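Local coordinates for protein charybdin (Charybdis maritima, PDB 2B7U) that is a plant ribosome-inactivating protein, a single-chain member of that family with a mixed beta sheet and a largely helical remainder, at residues A175-F180 with E186-P191; V8-E13 with R33-W38. One frame throughout, in Å; residues are numbered along the deposited sequence.

Contact 1: residues A175-F180 with E186-P191; sequences ANHFAF and EPVKLP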
loop_
_atom_site.group_PDB
_atom_site.type_symbol
_atom_site.label_atom_id
_atom_site.label_comp_id
_atom_site.label_asym_id
_atom_site.label_seq_id
_atom_site.Cartn_x
_atom_site.Cartn_y
_atom_site.Cartn_z
ATOM N N ALA A 175 1.376 -8.479 -6.290
ATOM C CA ALA A 175 0.981 -7.938 -7.592
ATOM C C ALA A 175 0.698 -9.050 -8.593
ATOM O O ALA A 175 -0.321 -9.012 -9.294
ATOM C CB ALA A 175 2.005 -7.014 -8.158
ATOM N N ASN A 176 1.581 -10.034 -8.645
ATOM C CA ASN A 176 1.397 -11.182 -9.566
ATOM C C ASN A 176 0.106 -11.916 -9.261
ATOM O O ASN A 176 -0.675 -12.257 -10.176
ATOM C CB ASN A 176 2.572 -12.165 -9.495
ATOM C CG ASN A 176 3.825 -11.639 -10.161
ATOM O OD1 ASN A 176 3.768 -10.686 -10.935
ATOM N ND2 ASN A 176 4.963 -12.274 -9.873
ATOM N N HIS A 177 -0.129 -12.171 -7.975
ATOM C CA HIS A 177 -1.273 -12.950 -7.571
ATOM C C HIS A 177 -2.556 -12.274 -7.998
ATOM O O HIS A 177 -3.489 -12.918 -8.505
ATOM C CB HIS A 177 -1.297 -13.145 -6.055
ATOM C CG HIS A 177 -2.488 -13.912 -5.585
ATOM N ND1 HIS A 177 -2.614 -15.271 -5.771
ATOM C CD2 HIS A 177 -3.617 -13.508 -4.961
ATOM C CE1 HIS A 177 -3.774 -15.669 -5.279
ATOM N NE2 HIS A 177 -4.399 -14.624 -4.781
ATOM N N PHE A 178 -2.627 -10.964 -7.795
ATOM C CA PHE A 178 -3.845 -10.244 -8.129
ATOM C C PHE A 178 -4.005 -10.107 -9.639
ATOM O O PHE A 178 -5.133 -10.129 -10.139
ATOM C CB PHE A 178 -3.899 -8.881 -7.435
ATOM C CG PHE A 178 -4.078 -8.956 -5.944
ATOM C CD1 PHE A 178 -4.858 -9.940 -5.348
ATOM C CD2 PHE A 178 -3.489 -7.997 -5.120
ATOM C CE1 PHE A 178 -5.029 -9.987 -3.958
ATOM C CE2 PHE A 178 -3.692 -8.038 -3.753
ATOM C CZ PHE A 178 -4.454 -9.023 -3.171
ATOM N N ALA A 179 -2.897 -10.025 -10.370
ATOM C CA ALA A 179 -2.930 -9.885 -11.827
ATOM C C ALA A 179 -3.438 -11.164 -12.478
ATOM O O ALA A 179 -4.281 -11.129 -13.396
ATOM C CB ALA A 179 -1.538 -9.532 -12.363
ATOM N N PHE A 180 -2.963 -12.291 -11.971
ATOM C CA PHE A 180 -3.198 -13.591 -12.609
ATOM C C PHE A 180 -4.653 -14.019 -12.412
ATOM O O PHE A 180 -5.176 -14.801 -13.204
ATOM C CB PHE A 180 -2.239 -14.652 -12.038
ATOM C CG PHE A 180 -0.758 -14.383 -12.298
ATOM C CD1 PHE A 180 -0.320 -13.360 -13.148
ATOM C CD2 PHE A 180 0.208 -15.203 -11.723
ATOM C CE1 PHE A 180 1.026 -13.162 -13.384
ATOM C CE2 PHE A 180 1.569 -15.002 -11.972
ATOM C CZ PHE A 180 1.970 -13.980 -12.794
ATOM N N GLU A 186 -14.954 -16.066 -10.043
ATOM C CA GLU A 186 -15.031 -16.542 -8.667
ATOM C C GLU A 186 -14.111 -15.690 -7.795
ATOM O O GLU A 186 -13.216 -15.016 -8.313
ATOM C CB GLU A 186 -14.620 -18.019 -8.570
ATOM C CG GLU A 186 -15.729 -19.028 -8.947
ATOM C CD GLU A 186 -15.411 -20.461 -8.507
ATOM O OE1 GLU A 186 -14.772 -20.645 -7.440
ATOM O OE2 GLU A 186 -15.806 -21.412 -9.225
ATOM N N PRO A 187 -14.338 -15.706 -6.473
ATOM C CA PRO A 187 -13.494 -14.961 -5.542
ATOM C C PRO A 187 -12.001 -15.271 -5.648
ATOM O O PRO A 187 -11.599 -16.418 -5.891
ATOM C CB PRO A 187 -14.016 -15.403 -4.170
ATOM C CG PRO A 187 -15.415 -15.781 -4.410
ATOM C CD PRO A 187 -15.417 -16.418 -5.764
ATOM N N VAL A 188 -11.195 -14.229 -5.467
ATOM C CA VAL A 188 -9.756 -14.353 -5.420
ATOM C C VAL A 188 -9.371 -14.011 -3.999
ATOM O O VAL A 188 -9.582 -12.879 -3.568
ATOM C CB VAL A 188 -9.089 -13.371 -6.388
ATOM C CG1 VAL A 188 -7.569 -13.390 -6.229
ATOM C CG2 VAL A 188 -9.501 -13.699 -7.817
ATOM N N LYS A 189 -8.860 -14.992 -3.264
ATOM C CA LYS A 189 -8.401 -14.752 -1.893
ATOM C C LYS A 189 -6.907 -14.474 -1.867
ATOM O O LYS A 189 -6.171 -14.870 -2.776
ATOM C CB LYS A 189 -8.710 -15.939 -0.968
ATOM C CG LYS A 189 -7.799 -17.162 -1.132
ATOM C CD LYS A 189 -7.763 -18.002 0.143
ATOM C CE LYS A 189 -6.958 -19.286 -0.036
ATOM N NZ LYS A 189 -5.521 -19.056 -0.352
ATOM N N LEU A 190 -6.466 -13.801 -0.813
ATOM C CA LEU A 190 -5.047 -13.579 -0.583
ATOM C C LEU A 190 -4.502 -14.782 0.182
ATOM O O LEU A 190 -5.031 -15.097 1.236
ATOM C CB LEU A 190 -4.882 -12.320 0.256
ATOM C CG LEU A 190 -3.467 -11.920 0.674
ATOM C CD1 LEU A 190 -2.739 -11.230 -0.466
ATOM C CD2 LEU A 190 -3.536 -11.022 1.883
ATOM N N PRO A 191 -3.459 -15.461 -0.341
ATOM C CA PRO A 191 -2.847 -16.555 0.412
ATOM C C PRO A 191 -2.330 -16.084 1.768
ATOM O O PRO A 191 -1.797 -14.993 1.864
ATOM C CB PRO A 191 -1.693 -17.000 -0.487
ATOM C CG PRO A 191 -2.099 -16.566 -1.854
ATOM C CD PRO A 191 -2.818 -15.295 -1.658
#

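Contact 2: residues V8-E13 with R33-W38; sequences VKFTVE and RSLATW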
loop_
_atom_site.group_PDB
_atom_site.type_symbol
_atom_site.label_atom_id
_atom_site.label_comp_id
_atom_site.label_asym_id
_atom_site.label_seq_id
_atom_site.Cartn_x
_atom_site.Cartn_y
_atom_site.Cartn_z
ATOM N N VAL A 8 0.132 16.775 -2.143
ATOM C CA VAL A 8 -0.095 15.760 -3.169
ATOM C C VAL A 8 0.948 15.922 -4.267
ATOM O O VAL A 8 0.846 16.819 -5.108
ATOM C CB VAL A 8 -1.522 15.822 -3.736
ATOM C CG1 VAL A 8 -1.912 17.213 -4.041
ATOM C CG2 VAL A 8 -1.673 14.920 -4.966
ATOM N N LYS A 9 1.965 15.071 -4.229
ATOM C CA LYS A 9 3.063 15.120 -5.193
ATOM C C LYS A 9 2.626 14.815 -6.628
ATOM O O LYS A 9 3.136 15.435 -7.575
ATOM C CB LYS A 9 4.183 14.147 -4.794
ATOM C CG LYS A 9 4.898 14.404 -3.427
ATOM C CD LYS A 9 4.827 15.851 -3.029
ATOM C CE LYS A 9 5.884 16.279 -2.012
ATOM N NZ LYS A 9 6.188 17.756 -2.143
ATOM N N PHE A 10 1.686 13.885 -6.789
ATOM C CA PHE A 10 1.207 13.500 -8.116
ATOM C C PHE A 10 -0.109 12.747 -7.964
ATOM O O PHE A 10 -0.485 12.351 -6.840
ATOM C CB PHE A 10 2.262 12.652 -8.862
ATOM C CG PHE A 10 2.541 11.305 -8.229
ATOM C CD1 PHE A 10 1.774 10.201 -8.558
ATOM C CD2 PHE A 10 3.579 11.139 -7.314
ATOM C CE1 PHE A 10 1.993 8.977 -7.970
ATOM C CE2 PHE A 10 3.801 9.922 -6.725
ATOM C CZ PHE A 10 3.033 8.829 -7.062
ATOM N N THR A 11 -0.784 12.574 -9.092
ATOM C CA THR A 11 -2.029 11.820 -9.190
ATOM C C THR A 11 -1.893 10.770 -10.287
ATOM O O THR A 11 -1.371 11.061 -11.384
ATOM C CB THR A 11 -3.242 12.742 -9.473
ATOM O OG1 THR A 11 -3.377 13.719 -8.425
ATOM C CG2 THR A 11 -4.550 11.940 -9.586
ATOM N N VAL A 12 -2.328 9.556 -9.990
ATOM C CA VAL A 12 -2.432 8.481 -10.990
ATOM C C VAL A 12 -3.902 8.067 -11.070
ATOM O O VAL A 12 -4.603 8.082 -10.066
ATOM C CB VAL A 12 -1.519 7.245 -10.700
ATOM C CG1 VAL A 12 -0.075 7.614 -10.964
ATOM C CG2 VAL A 12 -1.681 6.713 -9.257
ATOM N N GLU A 13 -4.341 7.658 -12.250
ATOM C CA GLU A 13 -5.748 7.352 -12.472
ATOM C C GLU A 13 -5.885 6.037 -13.228
ATOM O O GLU A 13 -5.162 5.781 -14.186
ATOM C CB GLU A 13 -6.417 8.511 -13.211
ATOM C CG GLU A 13 -7.871 8.284 -13.566
ATOM C CD GLU A 13 -8.526 9.500 -14.219
ATOM O OE1 GLU A 13 -7.849 10.561 -14.355
ATOM O OE2 GLU A 13 -9.717 9.399 -14.608
ATOM N N ARG A 33 7.606 3.308 -10.183
ATOM C CA ARG A 33 8.517 4.267 -10.755
ATOM C C ARG A 33 8.186 5.696 -10.303
ATOM O O ARG A 33 9.090 6.468 -10.025
ATOM C CB ARG A 33 8.467 4.161 -12.275
ATOM C CG ARG A 33 9.387 5.071 -12.976
ATOM C CD ARG A 33 9.044 5.020 -14.449
ATOM N NE ARG A 33 10.162 4.635 -15.302
ATOM C CZ ARG A 33 10.596 5.325 -16.353
ATOM N NH1 ARG A 33 11.611 4.854 -17.057
ATOM N NH2 ARG A 33 10.033 6.475 -16.711
ATOM N N SER A 34 6.897 6.032 -10.240
ATOM C CA SER A 34 6.439 7.369 -9.848
ATOM C C SER A 34 6.785 7.654 -8.403
ATOM O O SER A 34 7.049 8.790 -8.034
ATOM C CB SER A 34 4.935 7.528 -10.019
ATOM O OG SER A 34 4.577 7.533 -11.400
ATOM N N LEU A 35 6.788 6.607 -7.594
ATOM C CA LEU A 35 7.050 6.752 -6.162
ATOM C C LEU A 35 8.523 6.843 -5.812
ATOM O O LEU A 35 8.896 7.305 -4.717
ATOM C CB LEU A 35 6.432 5.577 -5.402
ATOM C CG LEU A 35 4.909 5.478 -5.364
ATOM C CD1 LEU A 35 4.402 4.079 -4.981
ATOM C CD2 LEU A 35 4.311 6.534 -4.420
ATOM N N ALA A 36 9.373 6.334 -6.694
ATOM C CA ALA A 36 10.791 6.198 -6.404
ATOM C C ALA A 36 11.492 7.514 -6.135
ATOM O O ALA A 36 11.209 8.524 -6.802
ATOM C CB ALA A 36 11.489 5.535 -7.556
ATOM N N THR A 37 12.428 7.491 -5.204
ATOM C CA THR A 37 13.425 8.573 -5.102
ATOM C C THR A 37 14.768 8.156 -5.634
ATOM O O THR A 37 15.426 8.924 -6.307
ATOM C CB THR A 37 13.622 9.085 -3.656
ATOM O OG1 THR A 37 14.377 8.116 -2.888
ATOM C CG2 THR A 37 12.336 9.399 -3.063
ATOM N N TRP A 38 15.184 6.936 -5.322
ATOM C CA TRP A 38 16.429 6.352 -5.785
ATOM C C TRP A 38 16.204 4.866 -5.865
ATOM O O TRP A 38 15.080 4.411 -5.671
ATOM C CB TRP A 38 17.583 6.638 -4.867
ATOM C CG TRP A 38 17.444 6.081 -3.426
ATOM C CD1 TRP A 38 16.574 6.531 -2.480
ATOM C CD2 TRP A 38 18.242 5.052 -2.782
ATOM N NE1 TRP A 38 16.748 5.834 -1.302
ATOM C CE2 TRP A 38 17.761 4.919 -1.463
ATOM C CE3 TRP A 38 19.289 4.211 -3.200
ATOM C CZ2 TRP A 38 18.321 3.992 -0.548
ATOM C CZ3 TRP A 38 19.808 3.278 -2.304
ATOM C CH2 TRP A 38 19.346 3.206 -0.983
#

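Contact 1: residues A175-F180 with E186-P191
The carbonyl oxygen of Lys-189 accepts a short hydrogen bond from the imidazole of His-177, with NE2 of His-177 2.7 Å from O of Lys-189. The bond is bent, 144° at the hydrogen, and the oxygen lies 23° out of the imidazole plane, so the ring does not aim squarely at its acceptor. His-177 reaches across because CG stands anti to the backbone N (chi1 178°), which carries the ring out from the helix toward the segment 186-191. There Pro-191 covers one face of the imidazole: its CD sits 3.7 Å from the centroid of the His-177 ring in a CH-pi contact, and CG of the proline reaches the ring near CE1 and ND1. CG1 of Val-188 approaches obliquely, 3.7 Å from NE2 of His-177.

Phe-178, the next residue on the helix, adds a purely apolar contact beside it. Its CZ meets CD1 of Leu-190 at 3.9 Å, while CG1 of Val-188 lies more loosely at the ring edge, 4.5 Å from CD1 of Phe-178. The ring of Tyr-133 also meets that of Phe-178, and Val-188 is joined to Tyr-133 by backbone hydrogen bonding, which ties the segment 186-191 to a further loop. Met-194 of helix 192-199 touches His-177 as well.

Pro-191 occupies the N-cap position of helix 192-199, and the histidine therefore grips the chain just before that helix starts. Since NE2 donates to a carbonyl, it must carry a proton, whatever the state of ND1. The bond and the proline over the ring face together probably restrict rotation of the imidazole, and the peptide carbonyl of Lys-189 gains a side-chain donor in a segment that has no regular secondary structure.

Contact 2: residues V8-E13 with R33-W38
Phe-10, on the strand 7-15, meets the last turn of helix 21-35 through the outer end of its ring, and Ser-34 and Leu-35 are the residues that receive it. CB of Ser-34 lies over one face, displaced toward the rim, at 4.1 Å from the centroid of the Phe-10 ring; this is a CH-pi contact made by the methylene. The hydroxyl of Ser-34 has its own partner, the carbonyl of Asn-30 one turn earlier in the helix. Leu-35 comes to the ring edge instead, where its CD2 is 3.7 Å from CZ of Phe-10, the two side chains crossing at about a right angle. A chi1 of 65° sets CG of Phe-10 between its own N and C, and from there the ring extends to the helix end, with CZ reaching both Ser-34 and Leu-35.

The sheet adds to the same apolar cluster. Phe-58 of the adjacent strand 56-64 meets the Phe-10 ring with nearly parallel planes and also touches Leu-35, while Leu-31 packs on Phe-10 from one turn back in the helix. A helix laid by its C-terminal end against an edge strand of a mixed sheet belongs to the alpha+beta architecture of the ribosome-inactivating protein fold.

In the fold
From the N terminus, strand 7-15 leads into helix 21-35, and contact 2 closes this first excursion by returning the end of the helix to the strand. The chain then builds the remaining strands of the mixed sheet and passes through several helices before contact 1 closes a much shorter loop, between helix 172-180 and the approach to helix 192-199. The two closures are in series, neither nested nor crossed, and their nearest atoms are about 12 Å apart. Helix 21-35 relates them: its C-terminal end packs on the sheet in contact 2, while its Tyr-24, Thr-25 and Arg-32 touch helix 172-180, which carries contact 1.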